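Local coordinates for glycosyl hydrolase family 2, TIM barrel domain protein (Parabacteroides merdae ATCC 43184, PDB 6DXU) that probably hydrolyses beta-D-glucuronide conjugates as a family 2 beta-glucuronidase of the human gut microbiome, at residues D[103-108]-D[199-204]; D[28-33]-D[193-198]; D[746-751]-D[824-829]; D[776-781]-D[804-809]. One frame throughout, in Å; residues are numbered along the deposited sequence.

Contact 1 (D[103-108]-D[199-204]); sequences YRNGRI and LPEVSF
With CG of Tyr103 beside its backbone N and opposite the carbonyl carbon (chi1 -64°), the phenol ring is laid along Pro200, and the two side chains run side by side in the same direction. The proline supplies a CH-pi contact: its CD sits 3.9 Å from the centroid of the Tyr103 ring and only 5° off the normal, while Pro200 CB meets Tyr103 CD1 at 3.7 Å. Replacing Tyr103 by an alanine would probably leave this side of Pro200 without its aromatic cover and open a gap beside strand 297-305, where Phe299 touches both residues. A type II turn from Tyr103 to Gly106 leads into strand 107-112, whose first residue forms an antiparallel hydrogen-bonded pair with Leu199, joining it to strand 194-199 in a four-stranded antiparallel sheet. In that pair Arg107 N donates to Leu199 O at 2.8 Å and Leu199 N to Arg107 O at 3.0 Å. Arg107, bent at chi2 and chi3, carries its guanidinium away to a salt bridge with Asp141. At the turn, Asn105 ND2 gives Glu201 OE1 a nearly straight bond of 2.8 Å (178°); the acceptor lies in the Asn105 amide plane and offers its anti lone pair. One water links Arg104 O to Glu201 N.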
# COMPACT_ATOMS: atom_id res chain seq x y z
N TYR D 103 27.87 -6.99 -28.66
CA TYR D 103 26.80 -7.05 -29.65
C TYR D 103 26.27 -5.66 -29.97
O TYR D 103 26.18 -4.79 -29.10
CB TYR D 103 25.66 -7.93 -29.17
CG TYR D 103 26.06 -9.37 -29.00
CD1 TYR D 103 26.23 -10.20 -30.12
CD2 TYR D 103 26.23 -9.91 -27.74
CE1 TYR D 103 26.59 -11.53 -29.96
CE2 TYR D 103 26.58 -11.24 -27.58
CZ TYR D 103 26.76 -12.04 -28.70
OH TYR D 103 27.10 -13.37 -28.55
N ARG D 104 25.94 -5.45 -31.25
CA ARG D 104 25.33 -4.20 -31.68
C ARG D 104 23.91 -4.09 -31.12
O ARG D 104 23.09 -4.99 -31.30
CB ARG D 104 25.33 -4.15 -33.21
CG ARG D 104 24.60 -2.96 -33.78
CD ARG D 104 25.14 -1.60 -33.30
NE ARG D 104 24.43 -0.58 -34.07
CZ ARG D 104 23.54 0.28 -33.59
NH1 ARG D 104 23.25 0.30 -32.29
NH2 ARG D 104 22.95 1.13 -34.42
N ASN D 105 23.63 -2.98 -30.43
CA ASN D 105 22.32 -2.77 -29.81
C ASN D 105 21.97 -3.93 -28.88
O ASN D 105 20.81 -4.33 -28.76
CB ASN D 105 21.23 -2.57 -30.86
CG ASN D 105 20.03 -1.82 -30.31
OD1 ASN D 105 20.17 -0.98 -29.42
ND2 ASN D 105 18.84 -2.12 -30.82
N GLY D 106 22.97 -4.48 -28.20
CA GLY D 106 22.76 -5.68 -27.42
C GLY D 106 22.17 -5.42 -26.04
O GLY D 106 21.99 -4.28 -25.60
N ARG D 107 21.89 -6.51 -25.34
CA ARG D 107 21.30 -6.49 -24.01
C ARG D 107 22.35 -6.88 -22.99
O ARG D 107 23.26 -7.67 -23.29
CB ARG D 107 20.11 -7.45 -23.90
CG ARG D 107 19.10 -7.35 -25.03
CD ARG D 107 18.51 -5.96 -25.16
NE ARG D 107 17.67 -5.58 -24.03
CZ ARG D 107 16.97 -4.45 -23.97
NH1 ARG D 107 17.03 -3.59 -24.98
NH2 ARG D 107 16.22 -4.18 -22.91
N ILE D 108 22.19 -6.34 -21.78
CA ILE D 108 23.03 -6.66 -20.63
C ILE D 108 22.14 -7.34 -19.61
O ILE D 108 21.21 -6.71 -19.07
CB ILE D 108 23.65 -5.39 -20.02
CG1 ILE D 108 24.32 -4.53 -21.09
CG2 ILE D 108 24.65 -5.75 -18.93
CD1 ILE D 108 24.52 -3.08 -20.64
N LEU D 199 23.89 -10.22 -24.68
CA LEU D 199 23.03 -10.82 -25.68
C LEU D 199 22.91 -9.89 -26.87
O LEU D 199 22.98 -8.67 -26.71
CB LEU D 199 21.63 -11.10 -25.12
CG LEU D 199 21.57 -12.08 -23.96
CD1 LEU D 199 20.16 -12.03 -23.36
CD2 LEU D 199 21.92 -13.50 -24.44
N PRO D 200 22.70 -10.45 -28.08
CA PRO D 200 22.32 -9.60 -29.22
C PRO D 200 20.86 -9.19 -29.10
O PRO D 200 20.21 -9.51 -28.10
CB PRO D 200 22.56 -10.52 -30.42
CG PRO D 200 22.25 -11.89 -29.88
CD PRO D 200 22.72 -11.88 -28.43
N GLU D 201 20.33 -8.51 -30.12
CA GLU D 201 18.94 -8.05 -30.08
C GLU D 201 17.97 -9.21 -29.86
O GLU D 201 17.02 -9.09 -29.08
CB GLU D 201 18.59 -7.32 -31.37
CG GLU D 201 19.14 -5.91 -31.44
CD GLU D 201 18.90 -5.26 -32.80
OE1 GLU D 201 18.59 -4.06 -32.82
OE2 GLU D 201 18.98 -5.96 -33.83
N VAL D 202 18.17 -10.32 -30.57
CA VAL D 202 17.25 -11.44 -30.51
C VAL D 202 17.99 -12.63 -29.93
O VAL D 202 19.02 -13.04 -30.47
CB VAL D 202 16.68 -11.79 -31.90
CG1 VAL D 202 15.67 -12.93 -31.76
CG2 VAL D 202 16.03 -10.57 -32.53
N SER D 203 17.44 -13.21 -28.87
CA SER D 203 18.05 -14.38 -28.25
C SER D 203 16.94 -15.31 -27.78
O SER D 203 15.75 -15.09 -28.05
CB SER D 203 18.98 -13.97 -27.09
OG SER D 203 18.28 -13.22 -26.12
N PHE D 204 17.34 -16.38 -27.10
CA PHE D 204 16.41 -17.39 -26.60
C PHE D 204 16.23 -17.19 -25.10
O PHE D 204 17.21 -17.20 -24.34
CB PHE D 204 16.93 -18.79 -26.90
CG PHE D 204 17.14 -19.07 -28.37
CD1 PHE D 204 18.42 -19.14 -28.90
CD2 PHE D 204 16.06 -19.25 -29.22
CE1 PHE D 204 18.62 -19.38 -30.26
CE2 PHE D 204 16.25 -19.50 -30.56
CZ PHE D 204 17.54 -19.56 -31.09
O HOH W 1 22.66 -7.62 -32.20

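Contact 2 (D[28-33]-D[193-198]); sequences MNKIRL and YLNLVY
The guanidinium of Arg32 lies flat on one face of the Tyr193 ring, the planes 5° apart and the centres separated by 3.9 Å. Within this stack Arg32 CZ comes to 3.5 Å from Tyr193 CE2, and CD of the same arginine adds a CH-pi contact over the ring face. Each group also has a water at its edge, in plane. The one beside Arg32 accepts from NE and donates to Asn195 OD1; the one beside Tyr193 joins Leu194 N to Leu33 O. Outward, Arg32 NH2 forms a salt bridge with Glu345, whose backbone N donates to Tyr193 OH, so both halves of the stack are tied to the same residue, and Ile373 of helix 372-381 packs against both.

The backbones of the two segments form an antiparallel ladder: strand 30-32 is the edge strand of a four-stranded sheet, with 194-199 between it and 107-112. Ile31 and Leu196 make the hydrogen-bonded pair, Leu196 N to Ile31 O being 2.7 Å, and Leu33 N continues the ladder to Leu194 O at 2.9 Å. Beyond the strand, Asn29 has CG between backbone N and carbonyl carbon (chi1 43°), which turns its amide to Tyr198; ND2 reaches Tyr198 O at 2.6 Å, nearly along the C=O axis, while Tyr198 N returns a bond to Asn29 O.

On the face of Ile31 and Leu196, Ile31 CD1 meets Tyr198 CE1 at 3.6 Å, and Leu33 CD2 rests 4.0 Å from Leu196 CB. The other face is more polar: Lys30 CE lies 3.6 Å from Asn195 ND2, and Lys30 NZ goes on to a salt bridge with Asp111.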
# COMPACT_ATOMS: atom_id res chain seq x y z
N MET D 28 29.92 -18.10 -25.13
CA MET D 28 31.14 -17.35 -24.86
C MET D 28 30.88 -15.92 -24.39
O MET D 28 31.83 -15.19 -24.11
CB MET D 28 32.02 -17.33 -26.11
N ASN D 29 29.61 -15.51 -24.32
CA ASN D 29 29.21 -14.17 -23.91
C ASN D 29 28.85 -14.10 -22.44
O ASN D 29 28.28 -13.08 -21.98
CB ASN D 29 28.02 -13.72 -24.76
CG ASN D 29 27.01 -14.83 -24.93
OD1 ASN D 29 27.37 -16.00 -25.05
ND2 ASN D 29 25.74 -14.47 -24.90
N LYS D 30 29.15 -15.16 -21.69
CA LYS D 30 28.77 -15.34 -20.29
C LYS D 30 30.01 -15.18 -19.43
O LYS D 30 30.97 -15.95 -19.56
CB LYS D 30 28.15 -16.72 -20.09
CG LYS D 30 27.48 -16.96 -18.77
CD LYS D 30 26.50 -18.11 -18.92
CE LYS D 30 25.59 -18.29 -17.73
NZ LYS D 30 24.26 -18.84 -18.16
N ILE D 31 29.99 -14.20 -18.54
CA ILE D 31 31.16 -13.80 -17.78
C ILE D 31 30.85 -13.95 -16.31
O ILE D 31 29.94 -13.28 -15.79
CB ILE D 31 31.57 -12.36 -18.13
CG1 ILE D 31 31.86 -12.28 -19.63
CG2 ILE D 31 32.77 -11.93 -17.30
CD1 ILE D 31 31.80 -10.88 -20.19
N ARG D 32 31.58 -14.84 -15.63
CA ARG D 32 31.42 -14.95 -14.19
C ARG D 32 31.99 -13.71 -13.52
O ARG D 32 33.16 -13.37 -13.72
CB ARG D 32 32.10 -16.21 -13.68
CG ARG D 32 31.30 -17.45 -13.95
CD ARG D 32 32.13 -18.72 -13.70
NE ARG D 32 31.34 -19.90 -14.01
CZ ARG D 32 31.80 -21.15 -13.92
NH1 ARG D 32 33.05 -21.36 -13.53
NH2 ARG D 32 31.01 -22.17 -14.22
N LEU D 33 31.17 -13.02 -12.72
CA LEU D 33 31.63 -11.84 -12.00
C LEU D 33 32.20 -12.30 -10.66
O LEU D 33 31.48 -12.45 -9.68
CB LEU D 33 30.48 -10.85 -11.80
CG LEU D 33 29.86 -10.32 -13.08
CD1 LEU D 33 28.65 -9.43 -12.73
CD2 LEU D 33 30.91 -9.52 -13.83
N TYR D 193 27.40 -18.61 -8.67
CA TYR D 193 27.94 -17.65 -9.63
C TYR D 193 26.90 -16.64 -10.07
O TYR D 193 25.75 -16.98 -10.35
CB TYR D 193 28.47 -18.36 -10.87
CG TYR D 193 29.72 -19.17 -10.61
CD1 TYR D 193 30.89 -18.54 -10.17
CD2 TYR D 193 29.73 -20.54 -10.79
CE1 TYR D 193 32.04 -19.28 -9.93
CE2 TYR D 193 30.89 -21.29 -10.55
CZ TYR D 193 32.03 -20.65 -10.12
OH TYR D 193 33.18 -21.39 -9.88
N LEU D 194 27.35 -15.41 -10.19
CA LEU D 194 26.58 -14.33 -10.80
C LEU D 194 27.25 -14.04 -12.13
O LEU D 194 28.44 -13.72 -12.17
CB LEU D 194 26.58 -13.10 -9.89
CG LEU D 194 26.07 -11.78 -10.51
CD1 LEU D 194 24.64 -11.95 -11.06
CD2 LEU D 194 26.11 -10.64 -9.48
N ASN D 195 26.47 -14.11 -13.20
CA ASN D 195 27.01 -14.01 -14.55
C ASN D 195 26.55 -12.71 -15.18
O ASN D 195 25.38 -12.33 -15.07
CB ASN D 195 26.55 -15.17 -15.44
CG ASN D 195 26.80 -16.52 -14.80
OD1 ASN D 195 27.94 -16.96 -14.71
ND2 ASN D 195 25.73 -17.18 -14.34
N LEU D 196 27.49 -12.04 -15.85
CA LEU D 196 27.15 -10.96 -16.75
C LEU D 196 26.97 -11.59 -18.13
O LEU D 196 27.90 -12.19 -18.66
CB LEU D 196 28.24 -9.89 -16.78
CG LEU D 196 27.98 -8.72 -17.72
CD1 LEU D 196 26.79 -7.94 -17.22
CD2 LEU D 196 29.21 -7.82 -17.81
N VAL D 197 25.78 -11.43 -18.71
CA VAL D 197 25.45 -12.09 -19.96
C VAL D 197 25.18 -11.01 -20.98
O VAL D 197 24.22 -10.25 -20.85
CB VAL D 197 24.24 -13.02 -19.82
CG1 VAL D 197 23.94 -13.70 -21.16
CG2 VAL D 197 24.49 -14.06 -18.73
N TYR D 198 26.02 -10.94 -22.01
CA TYR D 198 25.76 -10.07 -23.14
C TYR D 198 24.96 -10.84 -24.18
O TYR D 198 25.32 -11.96 -24.54
CB TYR D 198 27.07 -9.58 -23.75
CG TYR D 198 27.91 -8.67 -22.89
CD1 TYR D 198 29.19 -9.05 -22.49
CD2 TYR D 198 27.45 -7.41 -22.50
CE1 TYR D 198 29.98 -8.21 -21.73
CE2 TYR D 198 28.23 -6.56 -21.73
CZ TYR D 198 29.50 -6.97 -21.35
OH TYR D 198 30.30 -6.13 -20.59
O HOH W 2 28.66 -19.55 -14.81
O HOH W 3 30.00 -14.90 -9.30

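Contact 3 (D[746-751]-D[824-829]); sequences DTALVQ and LELKSP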
# COMPACT_ATOMS: atom_id res chain seq x y z
N ASP D 746 54.42 -23.10 5.25
CA ASP D 746 54.07 -22.18 6.32
C ASP D 746 53.08 -22.78 7.31
O ASP D 746 52.67 -22.09 8.25
CB ASP D 746 53.50 -20.89 5.71
CG ASP D 746 53.37 -19.76 6.72
OD1 ASP D 746 54.28 -19.57 7.56
OD2 ASP D 746 52.34 -19.06 6.68
N THR D 747 52.68 -24.03 7.14
CA THR D 747 51.67 -24.62 8.01
C THR D 747 52.29 -25.65 8.94
O THR D 747 53.20 -26.40 8.56
CB THR D 747 50.54 -25.26 7.19
OG1 THR D 747 51.04 -26.44 6.54
CG2 THR D 747 50.06 -24.29 6.13
N ALA D 748 51.82 -25.66 10.18
CA ALA D 748 52.24 -26.62 11.18
C ALA D 748 51.04 -27.45 11.59
O ALA D 748 49.92 -26.93 11.70
CB ALA D 748 52.84 -25.93 12.41
N LEU D 749 51.25 -28.75 11.78
CA LEU D 749 50.20 -29.65 12.25
C LEU D 749 50.46 -29.98 13.71
O LEU D 749 51.50 -30.56 14.05
CB LEU D 749 50.13 -30.92 11.40
CG LEU D 749 49.09 -31.95 11.86
CD1 LEU D 749 47.66 -31.39 11.87
CD2 LEU D 749 49.17 -33.19 10.98
N VAL D 750 49.53 -29.62 14.57
CA VAL D 750 49.66 -29.78 16.02
C VAL D 750 48.79 -30.94 16.46
O VAL D 750 47.66 -31.11 15.98
CB VAL D 750 49.28 -28.49 16.76
CG1 VAL D 750 49.13 -28.74 18.25
CG2 VAL D 750 50.34 -27.43 16.53
N GLN D 751 49.32 -31.76 17.37
CA GLN D 751 48.62 -32.92 17.90
C GLN D 751 48.48 -32.77 19.41
O GLN D 751 49.44 -32.39 20.10
CB GLN D 751 49.35 -34.22 17.56
CG GLN D 751 48.78 -35.47 18.23
CD GLN D 751 49.56 -36.73 17.90
OE1 GLN D 751 49.20 -37.48 16.99
NE2 GLN D 751 50.64 -36.96 18.64
N LEU D 824 52.17 -24.77 23.52
CA LEU D 824 53.17 -25.15 22.54
C LEU D 824 53.61 -23.93 21.76
O LEU D 824 52.77 -23.21 21.21
CB LEU D 824 52.63 -26.21 21.58
CG LEU D 824 53.58 -26.70 20.48
CD1 LEU D 824 54.74 -27.50 21.07
CD2 LEU D 824 52.81 -27.53 19.45
N GLU D 825 54.92 -23.68 21.73
CA GLU D 825 55.46 -22.61 20.90
C GLU D 825 55.64 -23.07 19.46
O GLU D 825 56.05 -24.21 19.21
CB GLU D 825 56.81 -22.12 21.45
CG GLU D 825 57.10 -20.68 21.09
CD GLU D 825 58.55 -20.28 21.35
OE1 GLU D 825 59.29 -21.10 21.94
OE2 GLU D 825 58.95 -19.17 20.94
N LEU D 826 55.30 -22.20 18.52
CA LEU D 826 55.51 -22.43 17.10
C LEU D 826 56.40 -21.33 16.54
O LEU D 826 56.02 -20.15 16.54
CB LEU D 826 54.18 -22.46 16.35
CG LEU D 826 53.24 -23.62 16.67
CD1 LEU D 826 51.93 -23.45 15.89
CD2 LEU D 826 53.91 -24.94 16.33
N LYS D 827 57.61 -21.69 16.11
CA LYS D 827 58.53 -20.76 15.49
C LYS D 827 58.60 -20.98 13.99
O LYS D 827 58.28 -22.05 13.48
CB LYS D 827 59.93 -20.88 16.10
CG LYS D 827 60.01 -20.50 17.57
N SER D 828 58.97 -19.92 13.27
CA SER D 828 59.18 -20.02 11.83
C SER D 828 60.67 -19.95 11.51
O SER D 828 61.40 -19.18 12.16
CB SER D 828 58.45 -18.90 11.07
OG SER D 828 57.06 -19.17 10.98
N PRO D 829 61.17 -20.73 10.54
CA PRO D 829 62.59 -20.74 10.15
C PRO D 829 63.04 -19.49 9.41
O PRO D 829 62.61 -18.38 9.74
CB PRO D 829 62.69 -21.97 9.23
CG PRO D 829 61.45 -22.77 9.47
CD PRO D 829 60.40 -21.76 9.81
O HOH W 4 56.47 -20.64 8.47
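Apolar contact between side chains joins Val750 and Ala748 to Leu824 and Leu826. Val750 and Leu824 reach toward each other tip to tip, Val750 CG2 meeting Leu824 CD2 at 3.8 Å. With CG opposite its backbone N (chi1 179°), Leu824 extends CD2 far enough to touch Val750 CG1 as well, at 4.1 Å. Leu826 divides its branches between two partners: CD1 is 4.3 Å from Val750 CG2, and CD2 is 4.2 Å from Ala748 CB.

Polar contact is confined to the end near the C-terminus and passes through solvent. Asp746 OD1 and Ser828 OG are 4.4 Å apart, and one water donates to both, at 2.6 Å to Asp746 OD1 and 3.0 Å to Ser828 OG. Each has a protein partner too: Asp746 OD1 accepts from Glu807 N, and Ser828 OG bonds to Gly808 O.

No hydrogen bond runs directly between the segments. The strand axes are 10.1 Å apart, the spacing of two sheets packed face to face in a beta sandwich, and their N-to-C directions differ by 170°, so the strands run nearly antiparallel. Strand 747-755 is held between 735-744 and 798-804 in one layer, while 822-826 is the outermost strand of the other layer, beyond 810-815; Ile803 of strand 798-804 touches both Val750 and Leu826.

Contact 4 (D[776-781]-D[804-809]); sequences DGSLIC and KRNEGN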
# COMPACT_ATOMS: atom_id res chain seq x y z
N ASP D 776 51.74 -14.45 15.82
CA ASP D 776 51.68 -14.13 14.39
C ASP D 776 50.78 -15.09 13.60
O ASP D 776 50.29 -14.71 12.54
CB ASP D 776 53.08 -14.14 13.79
CG ASP D 776 53.99 -13.09 14.41
OD1 ASP D 776 55.20 -13.37 14.57
OD2 ASP D 776 53.48 -12.00 14.76
N GLY D 777 50.58 -16.32 14.08
CA GLY D 777 49.87 -17.33 13.33
C GLY D 777 48.37 -17.33 13.58
O GLY D 777 47.84 -16.60 14.42
N SER D 778 47.67 -18.19 12.86
CA SER D 778 46.23 -18.33 13.04
C SER D 778 45.84 -19.80 12.95
O SER D 778 46.45 -20.57 12.21
CB SER D 778 45.46 -17.51 11.99
OG SER D 778 45.88 -17.84 10.69
N LEU D 779 44.82 -20.17 13.73
CA LEU D 779 44.28 -21.52 13.62
C LEU D 779 43.56 -21.71 12.30
O LEU D 779 42.78 -20.85 11.87
CB LEU D 779 43.30 -21.81 14.76
CG LEU D 779 43.79 -21.69 16.20
CD1 LEU D 779 42.67 -22.08 17.13
CD2 LEU D 779 45.02 -22.57 16.42
N ILE D 780 43.79 -22.85 11.66
CA ILE D 780 42.98 -23.25 10.50
C ILE D 780 41.78 -23.97 11.09
O ILE D 780 41.74 -25.20 11.21
CB ILE D 780 43.78 -24.08 9.49
CG1 ILE D 780 44.99 -23.28 9.01
CG2 ILE D 780 42.91 -24.49 8.29
CD1 ILE D 780 45.90 -24.02 8.07
N CYS D 781 40.79 -23.19 11.50
CA CYS D 781 39.64 -23.70 12.24
C CYS D 781 38.36 -23.34 11.50
O CYS D 781 38.40 -22.81 10.38
CB CYS D 781 39.63 -23.15 13.68
SG CYS D 781 39.48 -21.35 13.86
N LYS D 804 48.37 -21.88 10.42
CA LYS D 804 49.06 -21.06 9.43
C LYS D 804 50.00 -20.14 10.20
O LYS D 804 49.55 -19.24 10.92
CB LYS D 804 48.03 -20.27 8.62
CG LYS D 804 48.57 -19.32 7.56
CD LYS D 804 49.09 -20.09 6.36
CE LYS D 804 49.37 -19.20 5.15
NZ LYS D 804 50.02 -17.90 5.49
N ARG D 805 51.31 -20.36 10.07
CA ARG D 805 52.25 -19.65 10.91
C ARG D 805 52.47 -18.20 10.48
O ARG D 805 52.94 -17.39 11.29
CB ARG D 805 53.59 -20.40 10.96
CG ARG D 805 53.54 -21.64 11.84
CD ARG D 805 54.89 -22.34 11.96
NE ARG D 805 55.30 -22.94 10.69
CZ ARG D 805 56.09 -24.01 10.59
NH1 ARG D 805 56.57 -24.60 11.67
NH2 ARG D 805 56.40 -24.48 9.39
N ASN D 806 52.13 -17.86 9.23
CA ASN D 806 52.35 -16.51 8.69
C ASN D 806 53.80 -16.08 8.81
O ASN D 806 54.09 -14.89 9.01
CB ASN D 806 51.43 -15.48 9.35
CG ASN D 806 49.99 -15.63 8.91
OD1 ASN D 806 49.73 -15.86 7.73
ND2 ASN D 806 49.06 -15.48 9.84
N GLU D 807 54.72 -17.04 8.68
CA GLU D 807 56.16 -16.80 8.70
C GLU D 807 56.62 -16.16 10.00
O GLU D 807 57.67 -15.51 10.04
CB GLU D 807 56.60 -15.95 7.51
CG GLU D 807 56.23 -16.54 6.15
CD GLU D 807 56.67 -15.66 4.99
OE1 GLU D 807 56.90 -14.45 5.19
OE2 GLU D 807 56.80 -16.19 3.87
N GLY D 808 55.86 -16.34 11.08
CA GLY D 808 56.18 -15.70 12.34
C GLY D 808 56.13 -16.67 13.51
O GLY D 808 56.20 -17.88 13.30
N ASN D 809 55.98 -16.14 14.72
CA ASN D 809 56.04 -16.94 15.94
C ASN D 809 54.71 -16.87 16.68
O ASN D 809 54.07 -15.82 16.73
CB ASN D 809 57.17 -16.45 16.85
CG ASN D 809 58.55 -16.60 16.19
OD1 ASN D 809 58.77 -17.50 15.38
ND2 ASN D 809 59.47 -15.71 16.54
O HOH W 5 46.27 -15.76 9.43
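A type I' turn from Arg805 to Gly808, closed by Gly808 N bonding to Arg805 O, forms a surface corner of the C-terminal beta sandwich, and the residues leading into strand 778-780 lie against it. Ser778 and Lys804 form an antiparallel hydrogen-bonded pair: Ser778 N donates to Lys804 O and Lys804 N to Ser778 O, both at 2.9 Å. Between this pair and the turn, Gly777 CA comes to 3.1 Å from Lys804 O, and a side chain on the glycine would run into that oxygen.

Asp776 grips Asn809 twice. Its backbone N donates to Asn809 O in a nearly straight bond of 2.9 Å (174°), and its OD1 takes Asn809 N on the anti side, also at 2.9 Å and 21° out of the carboxylate plane. CG beside the backbone N (chi1 -62°) brings the carboxylate to Asn809, and OD2 is left to bond Thr821 of the second subunit. Were Asp776 an alanine, the Asn809 N-H would probably lose its acceptor and the link to that threonine would be gone. From the turn, Asn806 ND2 bonds Asp776 O at 3.1 Å, lying in the carbonyl plane, and a water connects ND2 to Ser778 OG. Lys804, bent at chi2 and chi4, brings NZ to 3.0 Å from Asn806 OD1 and also salt-bridges Asp746.

Strand 778-780 lies on the edge of its sheet beside 798-804, and the turn passes the chain from 798-804 to 810-815 in the facing sheet, while Asn809 packs on Phe823 of the second subunit.

Overall arrangement
Contacts 1 and 2 share one sheet of the sugar-binding domain: strand 194-199 pairs with 107-112 in contact 1 and with 30-32 in contact 2, and the Tyr103 ring packs on the backbone carbonyl of Tyr198 where they meet. Contact 2 is buried and combines a strand ladder with a cation-pi stack; contact 1, partly buried, depends on a turn and a proline-aromatic contact. Contacts 3 and 4 lie in the C-terminal sandwich, centres about 8 Å apart and joined by Asp746 and Ser828 bonding to the 805-808 turn. Contact 3, partly buried, is mainly apolar packing between sheets, whereas contact 4, at the surface, is almost wholly polar and borders another subunit.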